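PDB 3MN8: LP15968p from Drosophila melanogaster, which removes C-terminal arginine or lysine residues from peptides and proteins as a zinc-dependent carboxypeptidase, this chain holding its first catalytic domain and the adjoining transthyretin-like domain. Local coordinates for residues V222-D228 against G275-A280; T394-Q398 against L412-L416; Q79-N83 against L131-T135; H39-Q43 against T105-Q109; L201-V206 against M289-N293. All blocks are in the same frame, centred on the assembly; numbering follows the deposited sequence.

Contact 1. Residues V222-D228 against G275-A280; sequences VASYPYD and GITNGA. With GEM ((2-guanidinoethylmercapto)succinic acid), chain G.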
# COMPACT_ATOMS: atom_id res chain seq x y z
N VAL A 222 -11.72 -8.44 -5.73
CA VAL A 222 -12.41 -7.36 -5.00
C VAL A 222 -11.44 -6.41 -4.31
O VAL A 222 -10.32 -6.79 -3.94
CB VAL A 222 -13.38 -7.95 -3.93
CG1 VAL A 222 -12.58 -8.62 -2.80
CG2 VAL A 222 -14.35 -6.88 -3.37
N ALA A 223 -11.88 -5.18 -4.11
CA ALA A 223 -11.10 -4.17 -3.43
C ALA A 223 -11.66 -3.96 -2.01
O ALA A 223 -12.78 -3.44 -1.83
CB ALA A 223 -11.14 -2.87 -4.23
N SER A 224 -10.86 -4.37 -1.02
CA SER A 224 -11.27 -4.40 0.38
C SER A 224 -10.51 -3.37 1.21
O SER A 224 -9.31 -3.17 1.01
CB SER A 224 -11.01 -5.80 0.97
OG SER A 224 -11.45 -5.91 2.32
N TYR A 225 -11.20 -2.74 2.15
CA TYR A 225 -10.63 -1.65 2.93
C TYR A 225 -11.03 -1.82 4.38
O TYR A 225 -11.96 -2.57 4.68
CB TYR A 225 -11.15 -0.31 2.41
CG TYR A 225 -12.65 -0.25 2.27
CD1 TYR A 225 -13.29 -0.75 1.15
CD2 TYR A 225 -13.43 0.32 3.26
CE1 TYR A 225 -14.67 -0.69 1.02
CE2 TYR A 225 -14.81 0.38 3.14
CZ TYR A 225 -15.43 -0.13 2.01
OH TYR A 225 -16.80 -0.07 1.89
N PRO A 226 -10.33 -1.11 5.28
CA PRO A 226 -10.57 -1.12 6.74
C PRO A 226 -12.01 -0.73 7.16
O PRO A 226 -12.73 -0.05 6.41
CB PRO A 226 -9.57 -0.08 7.27
CG PRO A 226 -8.49 -0.03 6.23
CD PRO A 226 -9.17 -0.28 4.91
N TYR A 227 -12.43 -1.17 8.34
CA TYR A 227 -11.66 -2.07 9.18
C TYR A 227 -12.02 -3.52 8.83
O TYR A 227 -13.06 -3.78 8.22
CB TYR A 227 -11.99 -1.84 10.65
CG TYR A 227 -11.50 -0.54 11.24
CD1 TYR A 227 -10.14 -0.28 11.39
CD2 TYR A 227 -12.41 0.41 11.71
CE1 TYR A 227 -9.70 0.89 11.96
CE2 TYR A 227 -11.98 1.59 12.27
CZ TYR A 227 -10.62 1.82 12.39
OH TYR A 227 -10.18 3.00 12.94
N ASP A 228 -11.15 -4.44 9.24
CA ASP A 228 -11.33 -5.88 9.01
C ASP A 228 -12.01 -6.54 10.20
O ASP A 228 -12.41 -7.69 10.14
CB ASP A 228 -9.97 -6.55 8.75
CG ASP A 228 -9.48 -6.39 7.30
OD1 ASP A 228 -10.29 -5.99 6.44
OD2 ASP A 228 -8.29 -6.67 7.02
N GLY A 275 -17.64 -3.93 -6.85
CA GLY A 275 -16.40 -4.67 -6.81
C GLY A 275 -15.52 -4.34 -5.62
O GLY A 275 -14.34 -4.67 -5.60
N ILE A 276 -16.10 -3.67 -4.63
CA ILE A 276 -15.38 -3.37 -3.41
C ILE A 276 -16.18 -3.84 -2.20
O ILE A 276 -17.38 -4.09 -2.29
CB ILE A 276 -15.14 -1.86 -3.26
CG1 ILE A 276 -16.47 -1.15 -3.05
CG2 ILE A 276 -14.44 -1.32 -4.50
CD1 ILE A 276 -16.32 0.31 -2.76
N THR A 277 -15.49 -3.95 -1.06
CA THR A 277 -16.14 -4.36 0.18
C THR A 277 -15.35 -3.95 1.40
O THR A 277 -14.14 -3.77 1.35
CB THR A 277 -16.32 -5.88 0.27
OG1 THR A 277 -17.10 -6.19 1.44
CG2 THR A 277 -14.96 -6.58 0.36
N ASN A 278 -16.05 -3.82 2.51
CA ASN A 278 -15.43 -3.56 3.79
C ASN A 278 -14.92 -4.90 4.30
O ASN A 278 -15.64 -5.91 4.22
CB ASN A 278 -16.48 -2.97 4.74
CG ASN A 278 -15.99 -2.86 6.15
OD1 ASN A 278 -16.64 -3.37 7.06
ND2 ASN A 278 -14.86 -2.19 6.36
N GLY A 279 -13.68 -4.94 4.79
CA GLY A 279 -13.12 -6.18 5.31
C GLY A 279 -14.10 -6.91 6.22
O GLY A 279 -14.56 -8.03 5.92
N ALA A 280 -14.42 -6.27 7.34
CA ALA A 280 -15.32 -6.83 8.34
C ALA A 280 -16.62 -7.35 7.72
O ALA A 280 -17.04 -8.46 8.02
CB ALA A 280 -15.63 -5.79 9.41
C8 GEM G . -8.36 -12.39 3.77
S7 GEM G . -7.71 -10.74 3.74
C6 GEM G . -8.97 -9.91 2.81
C5 GEM G . -10.37 -10.10 3.38
N3 GEM G . -10.44 -9.36 4.63
C1 GEM G . -11.42 -9.40 5.53
N4 GEM G . -11.35 -8.67 6.63
N2 GEM G . -12.49 -10.17 5.32
C9 GEM G . -7.53 -13.18 4.75
O14 GEM G . -6.53 -12.62 5.25
O15 GEM G . -7.87 -14.35 5.02
C10 GEM G . -8.41 -13.05 2.38
C11 GEM G . -7.07 -13.38 1.73
O12 GEM G . -6.90 -13.01 0.54
O13 GEM G . -6.20 -14.02 2.37

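Contact 2. Residues T394-Q398 against L412-L416; sequences TSAPQ and LDFKL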
# COMPACT_ATOMS: atom_id res chain seq x y z
N THR A 394 -2.07 25.59 19.71
CA THR A 394 -2.74 25.00 18.58
C THR A 394 -3.08 26.07 17.57
O THR A 394 -3.73 27.06 17.92
CB THR A 394 -4.03 24.29 19.01
OG1 THR A 394 -3.73 23.32 20.01
CG2 THR A 394 -4.67 23.60 17.82
N SER A 395 -2.65 25.89 16.33
CA SER A 395 -2.87 26.89 15.29
C SER A 395 -4.33 27.25 15.13
O SER A 395 -5.23 26.47 15.45
CB SER A 395 -2.38 26.39 13.94
OG SER A 395 -3.28 25.42 13.43
N ALA A 396 -4.56 28.45 14.59
CA ALA A 396 -5.88 28.83 14.13
C ALA A 396 -6.21 27.95 12.93
O ALA A 396 -5.31 27.46 12.24
CB ALA A 396 -5.91 30.30 13.75
N PRO A 397 -7.51 27.74 12.67
CA PRO A 397 -7.94 26.84 11.60
C PRO A 397 -7.83 27.50 10.23
O PRO A 397 -7.97 28.72 10.12
CB PRO A 397 -9.42 26.56 11.93
CG PRO A 397 -9.69 27.27 13.26
CD PRO A 397 -8.66 28.33 13.38
N GLN A 398 -7.60 26.70 9.21
CA GLN A 398 -7.62 27.19 7.84
C GLN A 398 -8.67 26.41 7.05
O GLN A 398 -8.84 25.20 7.21
CB GLN A 398 -6.22 27.12 7.19
CG GLN A 398 -5.16 28.05 7.83
CD GLN A 398 -3.73 27.85 7.31
OE1 GLN A 398 -3.48 27.81 6.11
NE2 GLN A 398 -2.77 27.75 8.24
N LEU A 412 -0.45 23.56 2.05
CA LEU A 412 -1.09 24.24 3.16
C LEU A 412 -0.21 24.04 4.38
O LEU A 412 -0.08 22.92 4.88
CB LEU A 412 -2.49 23.65 3.41
CG LEU A 412 -3.36 24.32 4.48
CD1 LEU A 412 -3.83 25.68 4.00
CD2 LEU A 412 -4.55 23.46 4.84
N ASP A 413 0.41 25.12 4.84
CA ASP A 413 1.40 25.03 5.91
C ASP A 413 0.88 25.62 7.21
O ASP A 413 -0.16 26.25 7.24
CB ASP A 413 2.69 25.78 5.53
CG ASP A 413 3.40 25.16 4.35
OD1 ASP A 413 3.01 24.06 3.89
OD2 ASP A 413 4.37 25.79 3.88
N PHE A 414 1.65 25.41 8.26
CA PHE A 414 1.32 25.93 9.57
C PHE A 414 2.56 26.42 10.30
O PHE A 414 3.58 25.73 10.34
CB PHE A 414 0.62 24.86 10.39
CG PHE A 414 -0.68 24.40 9.80
CD1 PHE A 414 -0.71 23.34 8.90
CD2 PHE A 414 -1.88 25.04 10.12
CE1 PHE A 414 -1.90 22.91 8.35
CE2 PHE A 414 -3.08 24.62 9.57
CZ PHE A 414 -3.09 23.55 8.68
N LYS A 415 2.46 27.62 10.86
CA LYS A 415 3.41 28.07 11.87
C LYS A 415 2.73 28.05 13.25
O LYS A 415 1.62 28.55 13.42
CB LYS A 415 3.97 29.46 11.56
CG LYS A 415 4.85 29.48 10.33
CD LYS A 415 5.75 30.70 10.31
CE LYS A 415 6.89 30.55 9.30
NZ LYS A 415 7.90 31.64 9.42
N LEU A 416 3.41 27.44 14.21
CA LEU A 416 2.91 27.33 15.57
C LEU A 416 3.85 28.05 16.52
O LEU A 416 5.07 27.93 16.39
CB LEU A 416 2.84 25.86 16.00
CG LEU A 416 2.09 24.89 15.10
CD1 LEU A 416 2.05 23.49 15.72
CD2 LEU A 416 0.70 25.41 14.84

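Contact 3. Residues Q79-N83 against L131-T135; sequences QISRN and LVNST. With NAG (2-acetamido-2-deoxy-beta-D-glucopyranose), chain E.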
# COMPACT_ATOMS: atom_id res chain seq x y z
N GLN A 79 12.87 0.34 -4.09
CA GLN A 79 12.44 1.74 -4.18
C GLN A 79 12.71 2.35 -5.55
O GLN A 79 13.78 2.18 -6.12
CB GLN A 79 13.16 2.58 -3.14
CG GLN A 79 13.09 4.05 -3.40
CD GLN A 79 13.99 4.81 -2.47
OE1 GLN A 79 14.97 4.27 -1.95
NE2 GLN A 79 13.67 6.08 -2.24
N ILE A 80 11.72 3.09 -6.05
CA ILE A 80 11.83 3.85 -7.28
C ILE A 80 11.49 5.30 -6.98
O ILE A 80 10.43 5.59 -6.41
CB ILE A 80 10.85 3.34 -8.33
CG1 ILE A 80 11.15 1.88 -8.65
CG2 ILE A 80 10.89 4.23 -9.57
CD1 ILE A 80 10.06 1.16 -9.41
N SER A 81 12.37 6.22 -7.36
CA SER A 81 12.15 7.63 -7.05
C SER A 81 12.83 8.52 -8.07
O SER A 81 13.66 8.06 -8.85
CB SER A 81 12.72 7.94 -5.67
OG SER A 81 14.08 7.57 -5.63
N ARG A 82 12.48 9.81 -8.06
CA ARG A 82 13.17 10.78 -8.91
C ARG A 82 14.65 10.68 -8.59
O ARG A 82 15.49 10.57 -9.49
CB ARG A 82 12.64 12.20 -8.65
CG ARG A 82 13.36 13.33 -9.40
CD ARG A 82 12.40 14.18 -10.23
NE ARG A 82 12.35 15.57 -9.81
CZ ARG A 82 11.84 16.57 -10.52
NH1 ARG A 82 11.85 17.80 -10.02
NH2 ARG A 82 11.32 16.37 -11.73
N ASN A 83 14.96 10.69 -7.29
CA ASN A 83 16.34 10.59 -6.83
C ASN A 83 16.45 9.69 -5.62
O ASN A 83 16.08 10.08 -4.52
CB ASN A 83 16.88 11.97 -6.49
CG ASN A 83 18.14 11.90 -5.63
OD1 ASN A 83 18.94 10.97 -5.74
ND2 ASN A 83 18.32 12.90 -4.76
N LEU A 131 4.59 10.49 -12.73
CA LEU A 131 4.27 9.67 -11.57
C LEU A 131 5.52 9.46 -10.71
O LEU A 131 5.52 9.67 -9.50
CB LEU A 131 3.72 8.32 -12.02
CG LEU A 131 3.38 7.36 -10.88
CD1 LEU A 131 2.22 7.92 -10.08
CD2 LEU A 131 3.07 5.97 -11.42
N VAL A 132 6.60 9.05 -11.37
CA VAL A 132 7.84 8.72 -10.69
C VAL A 132 8.51 9.93 -10.05
O VAL A 132 9.04 9.85 -8.93
CB VAL A 132 8.85 8.05 -11.65
CG1 VAL A 132 10.19 7.88 -10.97
CG2 VAL A 132 8.32 6.70 -12.11
N ASN A 133 8.49 11.05 -10.77
CA ASN A 133 9.05 12.30 -10.28
C ASN A 133 8.40 12.76 -8.98
O ASN A 133 9.06 13.34 -8.10
CB ASN A 133 8.90 13.39 -11.34
CG ASN A 133 10.01 13.36 -12.37
OD1 ASN A 133 10.82 12.43 -12.41
ND2 ASN A 133 10.06 14.39 -13.21
N SER A 134 7.11 12.49 -8.84
CA SER A 134 6.30 13.10 -7.80
C SER A 134 5.98 12.16 -6.65
O SER A 134 5.40 12.58 -5.65
CB SER A 134 4.99 13.62 -8.39
OG SER A 134 4.33 12.60 -9.12
N THR A 135 6.35 10.89 -6.81
CA THR A 135 6.04 9.88 -5.81
C THR A 135 7.24 9.02 -5.49
O THR A 135 8.02 8.68 -6.38
CB THR A 135 4.90 8.94 -6.27
OG1 THR A 135 3.98 9.65 -7.11
CG2 THR A 135 4.18 8.38 -5.06
C1 NAG E . 10.97 14.06 -14.27
C2 NAG E . 10.42 15.21 -15.11
C3 NAG E . 11.35 15.59 -16.26
C4 NAG E . 12.80 15.65 -15.80
C5 NAG E . 13.15 14.40 -15.00
C6 NAG E . 14.56 14.48 -14.46
C7 NAG E . 8.72 13.99 -16.50
C8 NAG E . 9.61 12.80 -16.75
N2 NAG E . 9.08 14.91 -15.59
O3 NAG E . 10.94 16.85 -16.77
O4 NAG E . 13.67 15.76 -16.90
O5 NAG E . 12.30 14.30 -13.89
O6 NAG E . 14.55 15.39 -13.38
O7 NAG E . 7.67 14.10 -17.13

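Contact 4. Residues H39-Q43 against T105-Q109; sequences HYASQ and TVGRQ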
# COMPACT_ATOMS: atom_id res chain seq x y z
N HIS A 39 6.29 -16.60 -16.71
CA HIS A 39 6.80 -17.54 -15.72
C HIS A 39 6.82 -16.89 -14.34
O HIS A 39 6.84 -15.66 -14.21
CB HIS A 39 8.19 -18.04 -16.12
CG HIS A 39 9.29 -17.04 -15.87
ND1 HIS A 39 9.36 -15.83 -16.52
CD2 HIS A 39 10.36 -17.10 -15.05
CE1 HIS A 39 10.42 -15.17 -16.09
NE2 HIS A 39 11.05 -15.91 -15.21
N TYR A 40 6.80 -17.70 -13.29
CA TYR A 40 6.88 -17.15 -11.94
C TYR A 40 8.33 -16.96 -11.52
O TYR A 40 9.13 -17.89 -11.59
CB TYR A 40 6.11 -18.03 -10.94
CG TYR A 40 4.60 -17.82 -11.00
CD1 TYR A 40 3.76 -18.79 -11.54
CD2 TYR A 40 4.02 -16.65 -10.54
CE1 TYR A 40 2.39 -18.60 -11.60
CE2 TYR A 40 2.66 -16.45 -10.60
CZ TYR A 40 1.85 -17.42 -11.13
OH TYR A 40 0.49 -17.19 -11.19
N ALA A 41 8.67 -15.75 -11.08
CA ALA A 41 10.04 -15.48 -10.66
C ALA A 41 10.33 -16.10 -9.28
O ALA A 41 9.60 -15.88 -8.31
CB ALA A 41 10.32 -13.99 -10.65
N SER A 42 11.41 -16.88 -9.20
CA SER A 42 11.80 -17.52 -7.95
C SER A 42 12.46 -16.50 -7.03
O SER A 42 12.72 -15.38 -7.43
CB SER A 42 12.77 -18.68 -8.21
OG SER A 42 14.04 -18.21 -8.64
N GLN A 43 12.73 -16.91 -5.80
CA GLN A 43 13.49 -16.06 -4.89
C GLN A 43 14.79 -15.62 -5.56
O GLN A 43 15.09 -14.44 -5.60
CB GLN A 43 13.80 -16.79 -3.59
CG GLN A 43 14.47 -15.93 -2.54
CD GLN A 43 13.60 -14.74 -2.12
OE1 GLN A 43 12.37 -14.79 -2.18
NE2 GLN A 43 14.26 -13.67 -1.67
N THR A 105 -0.43 -15.73 -5.53
CA THR A 105 0.80 -15.45 -6.27
C THR A 105 0.74 -14.36 -7.35
O THR A 105 1.77 -13.78 -7.69
CB THR A 105 1.29 -16.76 -6.92
OG1 THR A 105 0.27 -17.29 -7.78
CG2 THR A 105 1.60 -17.80 -5.84
N VAL A 106 -0.44 -14.08 -7.91
CA VAL A 106 -0.53 -13.13 -9.02
C VAL A 106 0.07 -11.75 -8.66
O VAL A 106 0.89 -11.20 -9.40
CB VAL A 106 -2.00 -12.99 -9.53
CG1 VAL A 106 -2.08 -11.99 -10.70
CG2 VAL A 106 -2.56 -14.34 -9.93
N GLY A 107 -0.34 -11.20 -7.51
CA GLY A 107 0.18 -9.92 -7.05
C GLY A 107 1.70 -9.90 -7.10
O GLY A 107 2.32 -8.92 -7.52
N ARG A 108 2.29 -11.00 -6.64
CA ARG A 108 3.73 -11.19 -6.70
C ARG A 108 4.25 -10.79 -8.07
O ARG A 108 5.06 -9.87 -8.19
CB ARG A 108 4.12 -12.65 -6.42
CG ARG A 108 5.49 -13.01 -6.95
CD ARG A 108 5.84 -14.48 -6.78
NE ARG A 108 6.42 -14.74 -5.46
CZ ARG A 108 7.69 -15.04 -5.19
NH1 ARG A 108 8.61 -15.16 -6.15
NH2 ARG A 108 8.03 -15.23 -3.93
N GLN A 109 3.77 -11.47 -9.10
CA GLN A 109 4.26 -11.22 -10.46
C GLN A 109 3.90 -9.85 -10.99
O GLN A 109 4.69 -9.24 -11.72
CB GLN A 109 3.79 -12.30 -11.44
CG GLN A 109 4.74 -13.48 -11.53
CD GLN A 109 6.16 -13.04 -11.74
OE1 GLN A 109 7.04 -13.33 -10.92
NE2 GLN A 109 6.41 -12.34 -12.83

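Contact 5. Residues L201-V206 against M289-N293; sequences LVNWIV and MQDFN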
# COMPACT_ATOMS: atom_id res chain seq x y z
N LEU A 201 8.22 -6.18 8.69
CA LEU A 201 7.32 -5.24 8.06
C LEU A 201 6.79 -4.22 9.05
O LEU A 201 6.62 -3.05 8.72
CB LEU A 201 6.17 -5.98 7.37
CG LEU A 201 6.56 -6.17 5.91
CD1 LEU A 201 7.32 -7.48 5.72
CD2 LEU A 201 5.36 -6.06 5.00
N VAL A 202 6.52 -4.68 10.26
CA VAL A 202 6.12 -3.75 11.30
C VAL A 202 7.15 -2.64 11.38
O VAL A 202 6.81 -1.46 11.29
CB VAL A 202 6.02 -4.45 12.66
CG1 VAL A 202 5.96 -3.41 13.78
CG2 VAL A 202 4.79 -5.37 12.68
N ASN A 203 8.41 -3.03 11.51
CA ASN A 203 9.52 -2.09 11.66
C ASN A 203 9.56 -1.13 10.51
O ASN A 203 9.82 0.07 10.68
CB ASN A 203 10.85 -2.85 11.67
CG ASN A 203 11.26 -3.27 13.06
OD1 ASN A 203 10.45 -3.28 14.00
ND2 ASN A 203 12.53 -3.62 13.20
N TRP A 204 9.34 -1.67 9.33
CA TRP A 204 9.41 -0.90 8.11
C TRP A 204 8.28 0.11 8.06
O TRP A 204 8.51 1.31 7.88
CB TRP A 204 9.34 -1.84 6.91
CG TRP A 204 9.69 -1.19 5.63
CD1 TRP A 204 10.77 -0.39 5.37
CD2 TRP A 204 8.95 -1.29 4.39
NE1 TRP A 204 10.74 0.03 4.06
CE2 TRP A 204 9.64 -0.51 3.44
CE3 TRP A 204 7.78 -1.94 4.01
CZ2 TRP A 204 9.19 -0.37 2.12
CZ3 TRP A 204 7.34 -1.81 2.71
CH2 TRP A 204 8.04 -1.03 1.78
N ILE A 205 7.07 -0.38 8.26
CA ILE A 205 5.87 0.45 8.15
C ILE A 205 5.94 1.70 9.03
O ILE A 205 5.50 2.78 8.62
CB ILE A 205 4.58 -0.39 8.42
CG1 ILE A 205 4.42 -1.50 7.38
CG2 ILE A 205 3.34 0.49 8.41
CD1 ILE A 205 3.44 -2.59 7.77
N VAL A 206 6.50 1.56 10.23
CA VAL A 206 6.59 2.68 11.18
C VAL A 206 7.88 3.48 10.98
O VAL A 206 8.10 4.50 11.64
CB VAL A 206 6.50 2.21 12.65
CG1 VAL A 206 5.14 1.58 12.93
CG2 VAL A 206 7.63 1.24 12.97
N MET A 289 -2.39 -6.84 8.43
CA MET A 289 -1.48 -5.74 8.13
C MET A 289 -2.24 -4.47 7.74
O MET A 289 -1.84 -3.36 8.10
CB MET A 289 -0.54 -6.16 7.00
CG MET A 289 0.51 -5.14 6.62
SD MET A 289 1.76 -5.90 5.55
CE MET A 289 0.79 -6.39 4.11
N GLN A 290 -3.35 -4.63 7.03
CA GLN A 290 -4.14 -3.51 6.54
C GLN A 290 -4.48 -2.58 7.68
O GLN A 290 -4.07 -1.43 7.72
CB GLN A 290 -5.45 -3.99 5.90
CG GLN A 290 -6.31 -2.88 5.33
CD GLN A 290 -7.73 -3.34 4.99
OE1 GLN A 290 -8.01 -3.73 3.86
NE2 GLN A 290 -8.62 -3.28 5.98
N ASP A 291 -5.25 -3.08 8.63
CA ASP A 291 -5.71 -2.23 9.72
C ASP A 291 -4.53 -1.76 10.56
O ASP A 291 -4.62 -0.73 11.23
CB ASP A 291 -6.78 -2.93 10.57
CG ASP A 291 -8.13 -3.05 9.86
OD1 ASP A 291 -8.21 -2.68 8.66
OD2 ASP A 291 -9.11 -3.49 10.49
N PHE A 292 -3.42 -2.50 10.50
CA PHE A 292 -2.26 -2.12 11.29
C PHE A 292 -1.65 -0.83 10.75
O PHE A 292 -1.30 0.08 11.51
CB PHE A 292 -1.22 -3.23 11.36
CG PHE A 292 0.09 -2.77 11.91
CD1 PHE A 292 0.33 -2.85 13.27
CD2 PHE A 292 1.07 -2.24 11.09
CE1 PHE A 292 1.53 -2.41 13.81
CE2 PHE A 292 2.28 -1.82 11.61
CZ PHE A 292 2.51 -1.89 12.98
N ASN A 293 -1.54 -0.73 9.43
CA ASN A 293 -1.14 0.52 8.79
C ASN A 293 -1.93 1.73 9.29
O ASN A 293 -1.36 2.75 9.70
CB ASN A 293 -1.25 0.40 7.27
CG ASN A 293 -0.03 -0.29 6.65
OD1 ASN A 293 0.89 0.38 6.16
ND2 ASN A 293 -0.03 -1.62 6.65

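Contact 1. Residues V222-D228 against G275-A280
The carbonyl oxygen of Y225 is gripped twice from the other segment. G279 N meets Y225 O at 2.9 Å, almost straight (174°), while N278 ND2 adds only a weak bond to it. Farther back the two strands run parallel: A223 N binds G275 O at 2.9 Å, T277 N returns to A223 O at the same length, and Y225 N closes the series on T277 O. The Y225 ring leaves its backbone with CG between the N and the carbonyl carbon (chi1 51°), which lays one face against N278; N278 CA stands 4.0 Å from the Y225 ring centroid in a CH-pi contact. N278 itself is the N-cap of helix 279-282, its OD1 taking H281 N and also S240 N. Past a cis peptide between P226 and Y227, the chain turns so that A280 N bonds to Y227 O at 3.0 Å, on a lone pair. That turn delivers D228 to the inhibitor: D228 OD1 lies 2.9 Å from GEM N4, and G279 O accepts GEM N2 at 3.0 Å. A carboxylate and a carbonyl thus face the guanidinium; Y283 O, N174, R165 and R175 are further hydrogen-bond partners of GEM. The edge strand 276-278 and its neighbour 222-225, ending at a helix start and a cis-peptide turn, here build a pocket consistent with the preference of this M14 carboxypeptidase for C-terminal arginine and lysine.

Contact 2. Residues T394-Q398 against L412-L416
S395 and Q398 lie against F414 and its neighbours in the all-beta transthyretin-like domain, where the loop leading into strand 398-402 of the four-stranded sheet folds over strand 410-415 of the three-stranded one. The two segments run roughly antiparallel, but the contact is made by side chains and no backbone pairing joins them. Among the polar contacts, Q398 NE2 donates to D413 O at 3.2 Å with an N-H...O angle of 149°. Q398 reaches that carbonyl because its CG is anti to the carbonyl carbon (chi1 -66°) and the chain stays extended beyond it. S395 OG is occupied away from 412-416: it donates to A396 O at 3.1 Å and accepts A387 N of strand 381-388. The van der Waals contacts centre on F414, which comes from the opposite direction to Q398, with ring and amide planes 49° apart; S395 OG also lies obliquely against the ring, 3.6 Å from F414 CD2. V385 and A387 of one sheet and V343 of the other pack on F414, which places the ring between the two layers. L412 and Q398 slide past each other in opposite directions, L412 CD1 lying beside the amide. At the far end the loop meets L416, whose CD2 touches S395 CB at 3.4 Å.

Contact 3. Residues Q79-N83 against L131-T135
R82 sets out toward N133 with CG anti to its own nitrogen (chi1 175°) and then bends at chi2 and chi3, while N133 holds CG beside its backbone N; together these turns bring the edge of the guanidinium up to the glycosylated amide. N133 ND2 carries the N-linked sugar through a covalent bond to NAG C1. R82 NH2 donates to the ring oxygen NAG O5 at 3.1 Å, with a bent N-H...O angle of 138°, and this bond gives the first sugar a polar hold on the protein surface. The guanidinium and amide planes stand 69° apart, and N133 ND2 sits at the guanidinium edge without bonding to it, since both are donors. Lower down, R82 CD passes N133 OD1 as the arginine chain crosses the asparagine at a slant. Beneath this exposed layer the contact is apolar and buried: V132 CG1 packs on I80 CG2 at 4.0 Å and also touches the S81 backbone. The last part of helix 126-134 thus packs against the end of strand 74-80, just before the chain enters strand 136-140, which pairs antiparallel with 74-80 in the main sheet, I80 bonding to I137 there.

Contact 4. Residues H39-Q43 against T105-Q109
The loop that leads into helix 43-56 is docked on the first turn of helix 106-121, the helix directly after zinc ligands H101 and E104, and the docking is done by Y40 and A41 against T105, R108 and Q109. A41 N donates to Q109 OE1 at 2.9 Å, straight at the hydrogen (166°) but coming from above the amide plane. Q109 CG lies against the Y40 ring, 3.4 Å from Y40 CD2, and the bend at chi2 turns the amide back toward A41 N; ring and amide planes are 83° apart. The phenol continues to the head of the helix, where Y40 OH and T105 OG1 are 3.4 Å apart, a weak approach at most; the firmer partner of Y40 OH is P312 O, and Y311 meets the ring edge-to-face. R108 points its guanidinium edge toward A41 O, and Y148 forms a cation-pi contact with R108. One residue on, S42 is the N-cap of helix 43-56, its OG taking Q45 N. The N-terminal loop is thus fastened beside a helix start that follows the His-x-x-Glu zinc motif, H101 to E104, characteristic of M14 carboxypeptidases.

Contact 5. Residues L201-V206 against M289-N293
I205 is the residue to follow, since it meets F292, N293 and M289 in turn. Its CB faces F292 CE2, at the near rim of the ring. There the chain divides: CG1 is anti to the carbonyl carbon (chi1 -62°), and CG2 goes the other way, to lie 3.3 Å from N293 OD1. CG1 only skirts the same amide. At the tip I205 CD1 lies among three side chains, 3.8 Å from N293 ND2 and 4.1 Å from both F292 CE2 and M289 CG. The neighbouring turns of helix 196-205 extend the apolar strip. One turn back, L201 CD2 touches M289 SD at 3.6 Å, while V202 stands about perpendicular to the phenylalanine, its CG1 3.9 Å from F292 CZ. V206 CG1 brushes the same ring atom more loosely. The local helix segments run 30° apart at 11.4 Å, wide enough for side chains to fill the interface. Beyond it F292 stacks with F296, and M289 lies close to zinc ligand H217. N293 is the polar member. Its ND2 donates to M289 O at 2.9 Å (162°), an oxygen that also receives N293 N, so that carbonyl is held twice within its own helix; N293 OD1 accepts K95 NZ of strand 93-97. With both ends of the amide bonded elsewhere, its flank can serve as a packing surface for isoleucine. No hydrogen bond links the two helix segments, and their cohesion is therefore that of hydrophobic and van der Waals packing.

From the N terminus, contact 4 opens first at 39-43 and closes at 105-109. Contact 3 starts inside that loop, at 79-83, and ends beyond it at 131-135, so the two cross; they tie the entry loop and strand 74-80 to the successive helices 106-121 and 126-134. Contact 5 then spans 201-206 to 289-293, and contact 1 is nested within it, joining the edge strand 276-278 to its neighbour 222-225 in the same sheet that contact 3 reaches from the other side of the chain's centre. Contacts 1 and 5 touch, D228 N meeting D291 OD2. Contact 2 closes a short loop in the transthyretin-like domain, its centre about 34 Å from that of contact 1.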